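Local coordinates for Non-structural protein 3 (Porcine deltacoronavirus, PDB 6LN0) that carries a macro domain and a papain-like peptidase domain with a zinc site, and probably cleaves the viral polyprotein, at residues A[274-277]-A[283-286]; A[278-283]-A[296-301]; A[242-245]-A[250-253]. One frame throughout, in Å; residues are numbered along the deposited sequence.

In the fold
All three contacts fall within the papain-like peptidase region, in a part that resembles the helical thumb of coronavirus papain-like proteases. Along the chain the hairpin of interaction 3 comes first; the loop segment of interaction 1 follows at 274-277, segment 278-283 of interaction 2 starts at the next residue, 283-286 completes interaction 1 on the same helix, and 296-301 closes interaction 2. Interactions 1 and 2 share helix 278-287 and Leu283, and their centres are about 8 Å apart. Interaction 3 lies about 15 Å, centre to centre, from each. It nevertheless touches interaction 2, through Val296 against Trp242 and Leu253, but not interaction 1. Helix 293-302 thus packs against both helix 278-287 and the hairpin.

Interaction 1: residues A[274-277]-A[283-286]; sequences YQFR and LYRE
Phe276 points the edge of its ring at the face of Tyr284, a T-shaped (edge-to-face) pair. It joins the loop leading into helix 278-287 to that same helix, within what resembles the helical thumb of a papain-like protease. The edge-to-face assignment rests on two measurements: the ring centroids lie 4.8 Å apart and the planes meet at 76°. Along the helical segment, Leu283 comes first and directs its side chain to Arg294, Phe295 and Trp298 of helix 293-302, leaving the loop contact to its neighbour. Tyr284 carries that contact. Its CG is anti to the backbone N (chi1 179°), which swings the ring out from the helix and presents one face to the loop. On Phe276, two carbons of the ring's rim, CD2 and CE2, do the touching. Further along, Glu286 turns to a salt bridge with Arg294, while the Phe276 ring stacks with Phe269 of helix 260-270. The contact is small, about 100 Å² in all, and rests on this one pair of rings. Phe276 CD2 approaches Tyr284 CD2 at 3.5 Å, and Phe276 CE2 sits 3.3 Å above the tyrosine plane, nearer the rim than the centre and 3.4 Å from Tyr284 CG.

Interaction 2: residues A[278-283]-A[296-301]; sequences PAIDAL and VAWIYA
Leu283 and Trp298 bring the two helical segments nearest each other, CA to CA 8.5 Å, a spacing that keeps the backbones apart and leaves the contact to side chains. Both segments are helical: in 296-301, for example, Tyr300 N donates to Val296 O at 3.0 Å, the i to i+4 pattern. Three buried residues do the work, with Ile280 and Leu283, one turn apart on helix 278-287, meeting Trp298 of helix 293-302. The indole CG stands anti to its backbone N (chi1 -180°), so the ring reaches across the gap and offers one face to Ile280. The isoleucine lies over the six-membered ring with both its branches. CD1, at the end of the longer one, is 3.6 Å from Trp298 CE2. Its position 4.0 Å from the centroid of the six-membered ring and 26° off the normal identifies a CH-pi contact. The other branch, CG2, sits over the same face above the CZ3-CH2 edge, 3.7 Å from Trp298 CZ3. Leu283 approaches nearer the root of the same side chain, its CD1 lying 3.8 Å from Trp298 CB. Beyond the pair, Trp298 NE1 donates to Leu224 O, and Leu319 and Leu320 of helix 313-322 also touch the tryptophan side chain. The chemistry is therefore divided: the touching groups on helix 278-287 are all aliphatic and meet the tryptophan through dispersion and CH-pi contacts, while the one polar atom on the tryptophan side, NE1, has its carbonyl partner elsewhere, at Leu224, which would limit rotation of the ring.

Interaction 3: residues A[242-245]-A[250-253]; sequences WVVS and LMHL
The carbonyl O of Ser245 receives the backbone N-H of His252 at 2.7 Å. The bond is almost straight, 172° at the hydrogen, although the donor stands 36° out of the carbonyl plane. The return bond of this hydrogen-bonded antiparallel pair, Ser245 N to His252 O, is weak at 2.9 Å because its angle closes to 125°. His252 O has a second neighbour, the CA-H of Val244, with CA and O 3.1 Å apart. Val244 and Leu253 form the adjoining non-hydrogen-bonded pair, and their side chains share a face, Val244 CG1 lying 3.6 Å from Leu253 CD1. That leucine methyl also reaches Trp242 CB at 3.9 Å. Met251 CG rests 4.0 Å from Val244 CB, and bends at chi2 and chi3 fold the chain back, placing SD 3.5 Å from Ser245 N. Ser245 and His252 lie on the other face, where His252 ND1 is hydrogen-bonded to Asn267 of helix 260-270; on the Val244 face, Leu253 packs on Val262 of that helix and on Val296 of helix 293-302. Strands 244-247 and 250-253, joined by two residues, make a two-stranded beta hairpin packed on the helices of the peptidase domain.

Interaction 1: residues A[274-277]-A[283-286]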
loop_
_atom_site.group_PDB
_atom_site.type_symbol
_atom_site.label_atom_id
_atom_site.label_comp_id
_atom_site.label_asym_id
_atom_site.label_seq_id
_atom_site.Cartn_x
_atom_site.Cartn_y
_atom_site.Cartn_z
ATOM N N TYR A 274 -10.544 16.852 31.853
ATOM C CA TYR A 274 -9.347 16.774 31.031
ATOM C C TYR A 274 -9.577 17.443 29.681
ATOM O O TYR A 274 -10.710 17.569 29.215
ATOM C CB TYR A 274 -8.940 15.315 30.821
ATOM C CG TYR A 274 -8.634 14.540 32.086
ATOM C CD1 TYR A 274 -7.888 15.107 33.114
ATOM C CD2 TYR A 274 -9.089 13.239 32.245
ATOM C CE1 TYR A 274 -7.610 14.392 34.263
ATOM C CE2 TYR A 274 -8.825 12.518 33.378
ATOM C CZ TYR A 274 -8.078 13.091 34.394
ATOM O OH TYR A 274 -7.797 12.365 35.542
ATOM N N GLN A 275 -8.481 17.871 29.048
ATOM C CA GLN A 275 -8.525 18.457 27.711
ATOM C C GLN A 275 -7.572 17.712 26.780
ATOM O O GLN A 275 -6.369 17.646 27.042
ATOM C CB GLN A 275 -8.178 19.951 27.733
ATOM C CG GLN A 275 -7.915 20.476 26.311
ATOM C CD GLN A 275 -7.869 21.988 26.207
ATOM O OE1 GLN A 275 -7.492 22.684 27.152
ATOM N NE2 GLN A 275 -8.243 22.506 25.038
ATOM N N PHE A 276 -8.107 17.177 25.688
ATOM C CA PHE A 276 -7.310 16.445 24.711
ATOM C C PHE A 276 -6.209 17.316 24.101
ATOM O O PHE A 276 -6.378 18.516 23.895
ATOM C CB PHE A 276 -8.208 15.951 23.580
ATOM C CG PHE A 276 -9.081 14.798 23.949
ATOM C CD1 PHE A 276 -8.528 13.601 24.381
ATOM C CD2 PHE A 276 -10.468 14.892 23.807
ATOM C CE1 PHE A 276 -9.342 12.525 24.693
ATOM C CE2 PHE A 276 -11.292 13.826 24.115
ATOM C CZ PHE A 276 -10.733 12.637 24.564
ATOM N N ARG A 277 -5.089 16.687 23.756
ATOM C CA ARG A 277 -4.070 17.356 22.963
ATOM C C ARG A 277 -4.644 17.799 21.604
ATOM O O ARG A 277 -5.670 17.288 21.155
ATOM C CB ARG A 277 -2.869 16.428 22.778
ATOM C CG ARG A 277 -3.100 15.324 21.790
ATOM C CD ARG A 277 -1.996 14.324 21.902
ATOM N NE ARG A 277 -2.293 13.067 21.244
ATOM C CZ ARG A 277 -2.064 12.826 19.959
ATOM N NH1 ARG A 277 -1.544 13.768 19.183
ATOM N NH2 ARG A 277 -2.349 11.636 19.449
ATOM N N LEU A 283 -10.807 15.904 16.667
ATOM C CA LEU A 283 -11.802 14.864 16.439
ATOM C C LEU A 283 -12.933 14.998 17.448
ATOM O O LEU A 283 -14.114 14.847 17.107
ATOM C CB LEU A 283 -11.161 13.477 16.524
ATOM C CG LEU A 283 -9.841 13.231 15.767
ATOM C CD1 LEU A 283 -9.500 11.759 15.767
ATOM C CD2 LEU A 283 -9.893 13.766 14.341
ATOM N N TYR A 284 -12.587 15.346 18.685
ATOM C CA TYR A 284 -13.559 15.309 19.770
ATOM C C TYR A 284 -14.585 16.420 19.628
ATOM O O TYR A 284 -15.778 16.193 19.839
ATOM C CB TYR A 284 -12.823 15.405 21.091
ATOM C CG TYR A 284 -13.654 15.418 22.328
ATOM C CD1 TYR A 284 -14.481 14.354 22.649
ATOM C CD2 TYR A 284 -13.555 16.472 23.229
ATOM C CE1 TYR A 284 -15.213 14.358 23.833
ATOM C CE2 TYR A 284 -14.276 16.481 24.411
ATOM C CZ TYR A 284 -15.101 15.429 24.709
ATOM O OH TYR A 284 -15.826 15.452 25.879
ATOM N N ARG A 285 -14.150 17.614 19.225
ATOM C CA ARG A 285 -15.124 18.674 19.002
ATOM C C ARG A 285 -16.037 18.359 17.813
ATOM O O ARG A 285 -17.184 18.816 17.786
ATOM C CB ARG A 285 -14.406 20.021 18.864
ATOM C CG ARG A 285 -13.911 20.536 20.238
ATOM C CD ARG A 285 -13.503 22.013 20.260
ATOM N NE ARG A 285 -12.508 22.345 19.239
ATOM C CZ ARG A 285 -11.665 23.374 19.318
ATOM N NH1 ARG A 285 -11.686 24.167 20.381
ATOM N NH2 ARG A 285 -10.796 23.607 18.340
ATOM N N GLU A 286 -15.598 17.533 16.859
ATOM C CA GLU A 286 -16.550 17.025 15.873
ATOM C C GLU A 286 -17.610 16.167 16.548
ATOM O O GLU A 286 -18.811 16.428 16.425
ATOM C CB GLU A 286 -15.838 16.229 14.781
ATOM C CG GLU A 286 -15.166 17.105 13.773
ATOM C CD GLU A 286 -14.448 16.332 12.674
ATOM O OE1 GLU A 286 -14.815 15.164 12.387
ATOM O OE2 GLU A 286 -13.515 16.916 12.079
#

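Interaction 2: residues A[278-283]-A[296-301]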
loop_
_atom_site.group_PDB
_atom_site.type_symbol
_atom_site.label_atom_id
_atom_site.label_comp_id
_atom_site.label_asym_id
_atom_site.label_seq_id
_atom_site.Cartn_x
_atom_site.Cartn_y
_atom_site.Cartn_z
ATOM N N PRO A 278 -3.992 18.762 20.938
ATOM C CA PRO A 278 -4.622 19.417 19.772
ATOM C C PRO A 278 -5.169 18.485 18.692
ATOM O O PRO A 278 -6.317 18.644 18.266
ATOM C CB PRO A 278 -3.475 20.295 19.247
ATOM C CG PRO A 278 -2.756 20.701 20.493
ATOM C CD PRO A 278 -2.770 19.478 21.363
ATOM N N ALA A 279 -4.380 17.520 18.228
ATOM C CA ALA A 279 -4.867 16.650 17.163
ATOM C C ALA A 279 -6.146 15.928 17.571
ATOM O O ALA A 279 -7.058 15.766 16.755
ATOM C CB ALA A 279 -3.792 15.645 16.762
ATOM N N ILE A 280 -6.242 15.501 18.830
ATOM C CA ILE A 280 -7.372 14.673 19.231
ATOM C C ILE A 280 -8.564 15.550 19.610
ATOM O O ILE A 280 -9.712 15.170 19.360
ATOM C CB ILE A 280 -6.986 13.698 20.371
ATOM C CG1 ILE A 280 -5.831 12.773 19.957
ATOM C CG2 ILE A 280 -8.169 12.829 20.812
ATOM C CD1 ILE A 280 -5.964 12.143 18.507
ATOM N N ASP A 281 -8.323 16.742 20.166
ATOM C CA ASP A 281 -9.433 17.637 20.487
ATOM C C ASP A 281 -10.187 18.033 19.226
ATOM O O ASP A 281 -11.391 18.322 19.283
ATOM C CB ASP A 281 -8.912 18.876 21.233
ATOM C CG ASP A 281 -10.033 19.702 21.877
ATOM O OD1 ASP A 281 -10.740 19.183 22.756
ATOM O OD2 ASP A 281 -10.202 20.884 21.511
ATOM N N ALA A 282 -9.500 18.009 18.074
ATOM C CA ALA A 282 -10.152 18.268 16.793
ATOM C C ALA A 282 -11.153 17.175 16.436
ATOM O O ALA A 282 -12.229 17.470 15.904
ATOM C CB ALA A 282 -9.104 18.414 15.679
ATOM N N LEU A 283 -10.807 15.904 16.667
ATOM C CA LEU A 283 -11.802 14.864 16.439
ATOM C C LEU A 283 -12.933 14.998 17.448
ATOM O O LEU A 283 -14.114 14.847 17.107
ATOM C CB LEU A 283 -11.161 13.477 16.524
ATOM C CG LEU A 283 -9.841 13.231 15.767
ATOM C CD1 LEU A 283 -9.500 11.759 15.767
ATOM C CD2 LEU A 283 -9.893 13.766 14.341
ATOM N N VAL A 296 -14.626 8.212 16.792
ATOM C CA VAL A 296 -14.928 6.816 17.091
ATOM C C VAL A 296 -14.001 5.883 16.331
ATOM O O VAL A 296 -13.556 4.854 16.862
ATOM C CB VAL A 296 -16.406 6.515 16.770
ATOM C CG1 VAL A 296 -16.657 5.044 16.872
ATOM C CG2 VAL A 296 -17.324 7.259 17.753
ATOM N N ALA A 297 -13.737 6.195 15.059
ATOM C CA ALA A 297 -12.817 5.376 14.275
ATOM C C ALA A 297 -11.423 5.392 14.894
ATOM O O ALA A 297 -10.758 4.353 14.997
ATOM C CB ALA A 297 -12.775 5.867 12.830
ATOM N N TRP A 298 -10.977 6.559 15.336
ATOM C CA TRP A 298 -9.739 6.622 16.098
ATOM C C TRP A 298 -9.779 5.719 17.331
ATOM O O TRP A 298 -8.766 5.106 17.686
ATOM C CB TRP A 298 -9.454 8.070 16.490
ATOM C CG TRP A 298 -8.198 8.221 17.265
ATOM C CD1 TRP A 298 -6.904 8.078 16.801
ATOM C CD2 TRP A 298 -8.090 8.550 18.653
ATOM N NE1 TRP A 298 -6.011 8.306 17.824
ATOM C CE2 TRP A 298 -6.707 8.601 18.967
ATOM C CE3 TRP A 298 -9.019 8.816 19.654
ATOM C CZ2 TRP A 298 -6.247 8.889 20.247
ATOM C CZ3 TRP A 298 -8.555 9.116 20.929
ATOM C CH2 TRP A 298 -7.190 9.150 21.212
ATOM N N ILE A 299 -10.924 5.616 18.011
ATOM C CA ILE A 299 -10.956 4.764 19.201
ATOM C C ILE A 299 -10.778 3.312 18.805
ATOM O O ILE A 299 -10.011 2.570 19.429
ATOM C CB ILE A 299 -12.254 4.953 20.004
ATOM C CG1 ILE A 299 -12.482 6.415 20.326
ATOM C CG2 ILE A 299 -12.214 4.107 21.257
ATOM C CD1 ILE A 299 -12.024 6.804 21.604
ATOM N N TYR A 300 -11.499 2.880 17.774
ATOM C CA TYR A 300 -11.418 1.485 17.357
ATOM C C TYR A 300 -10.021 1.121 16.878
ATOM O O TYR A 300 -9.519 0.034 17.193
ATOM C CB TYR A 300 -12.418 1.206 16.248
ATOM C CG TYR A 300 -13.785 0.754 16.720
ATOM C CD1 TYR A 300 -14.065 -0.591 16.875
ATOM C CD2 TYR A 300 -14.803 1.678 16.966
ATOM C CE1 TYR A 300 -15.305 -1.014 17.266
ATOM C CE2 TYR A 300 -16.041 1.267 17.353
ATOM C CZ TYR A 300 -16.292 -0.087 17.510
ATOM O OH TYR A 300 -17.533 -0.522 17.908
ATOM N N ALA A 301 -9.379 2.008 16.100
ATOM C CA ALA A 301 -8.046 1.695 15.574
ATOM C C ALA A 301 -6.984 1.733 16.673
ATOM O O ALA A 301 -6.027 0.952 16.646
ATOM C CB ALA A 301 -7.668 2.664 14.451
#

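Interaction 3: residues A[242-245]-A[250-253]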
loop_
_atom_site.group_PDB
_atom_site.type_symbol
_atom_site.label_atom_id
_atom_site.label_comp_id
_atom_site.label_asym_id
_atom_site.label_seq_id
_atom_site.Cartn_x
_atom_site.Cartn_y
_atom_site.Cartn_z
ATOM N N TRP A 242 -22.977 6.448 12.487
ATOM C CA TRP A 242 -23.405 6.356 13.877
ATOM C C TRP A 242 -24.440 7.426 14.169
ATOM O O TRP A 242 -24.582 8.403 13.430
ATOM C CB TRP A 242 -22.262 6.560 14.873
ATOM C CG TRP A 242 -21.013 5.787 14.655
ATOM C CD1 TRP A 242 -19.866 6.247 14.078
ATOM C CD2 TRP A 242 -20.745 4.435 15.063
ATOM N NE1 TRP A 242 -18.912 5.262 14.086
ATOM C CE2 TRP A 242 -19.425 4.141 14.682
ATOM C CE3 TRP A 242 -21.492 3.448 15.702
ATOM C CZ2 TRP A 242 -18.838 2.899 14.915
ATOM C CZ3 TRP A 242 -20.908 2.213 15.929
ATOM C CH2 TRP A 242 -19.594 1.951 15.541
ATOM N N VAL A 243 -25.133 7.263 15.294
ATOM C CA VAL A 243 -26.034 8.286 15.810
ATOM C C VAL A 243 -25.535 8.722 17.185
ATOM O O VAL A 243 -25.299 7.881 18.066
ATOM C CB VAL A 243 -27.484 7.765 15.867
ATOM C CG1 VAL A 243 -28.311 8.511 16.931
ATOM C CG2 VAL A 243 -28.135 7.828 14.467
ATOM N N VAL A 244 -25.353 10.030 17.362
ATOM C CA VAL A 244 -25.052 10.591 18.672
ATOM C C VAL A 244 -26.197 11.510 19.081
ATOM O O VAL A 244 -26.966 11.995 18.247
ATOM C CB VAL A 244 -23.704 11.341 18.718
ATOM C CG1 VAL A 244 -22.571 10.355 18.926
ATOM C CG2 VAL A 244 -23.514 12.166 17.459
ATOM N N SER A 245 -26.269 11.784 20.383
ATOM C CA SER A 245 -27.514 12.233 21.005
ATOM C C SER A 245 -27.201 12.891 22.341
ATOM O O SER A 245 -26.582 12.251 23.195
ATOM C CB SER A 245 -28.437 11.026 21.199
ATOM O OG SER A 245 -29.637 11.399 21.820
ATOM N N LEU A 250 -24.636 14.930 28.537
ATOM C CA LEU A 250 -23.509 14.543 27.698
ATOM C C LEU A 250 -23.983 14.081 26.322
ATOM O O LEU A 250 -25.104 13.584 26.166
ATOM C CB LEU A 250 -22.692 13.430 28.366
ATOM C CG LEU A 250 -23.413 12.178 28.844
ATOM C CD1 LEU A 250 -23.612 11.212 27.693
ATOM C CD2 LEU A 250 -22.607 11.513 29.942
ATOM N N MET A 251 -23.111 14.215 25.324
ATOM C CA MET A 251 -23.389 13.680 23.987
ATOM C C MET A 251 -23.096 12.178 23.990
ATOM O O MET A 251 -21.952 11.762 24.184
ATOM C CB MET A 251 -22.570 14.424 22.935
ATOM C CG MET A 251 -22.915 14.043 21.496
ATOM S SD MET A 251 -24.484 14.717 20.879
ATOM C CE MET A 251 -24.008 16.384 20.452
ATOM N N HIS A 252 -24.132 11.366 23.815
ATOM C CA HIS A 252 -24.059 9.920 23.960
ATOM C C HIS A 252 -23.989 9.246 22.599
ATOM O O HIS A 252 -24.581 9.710 21.622
ATOM C CB HIS A 252 -25.282 9.382 24.713
ATOM C CG HIS A 252 -25.364 7.884 24.755
ATOM N ND1 HIS A 252 -24.524 7.113 25.530
ATOM C CD2 HIS A 252 -26.192 7.014 24.128
ATOM C CE1 HIS A 252 -24.821 5.835 25.374
ATOM N NE2 HIS A 252 -25.828 5.746 24.524
ATOM N N LEU A 253 -23.303 8.116 22.551
ATOM C CA LEU A 253 -23.152 7.371 21.313
ATOM C C LEU A 253 -24.150 6.226 21.352
ATOM O O LEU A 253 -23.939 5.246 22.072
ATOM C CB LEU A 253 -21.722 6.866 21.137
ATOM C CG LEU A 253 -21.432 6.055 19.873
ATOM C CD1 LEU A 253 -21.294 6.953 18.656
ATOM C CD2 LEU A 253 -20.188 5.224 20.046
#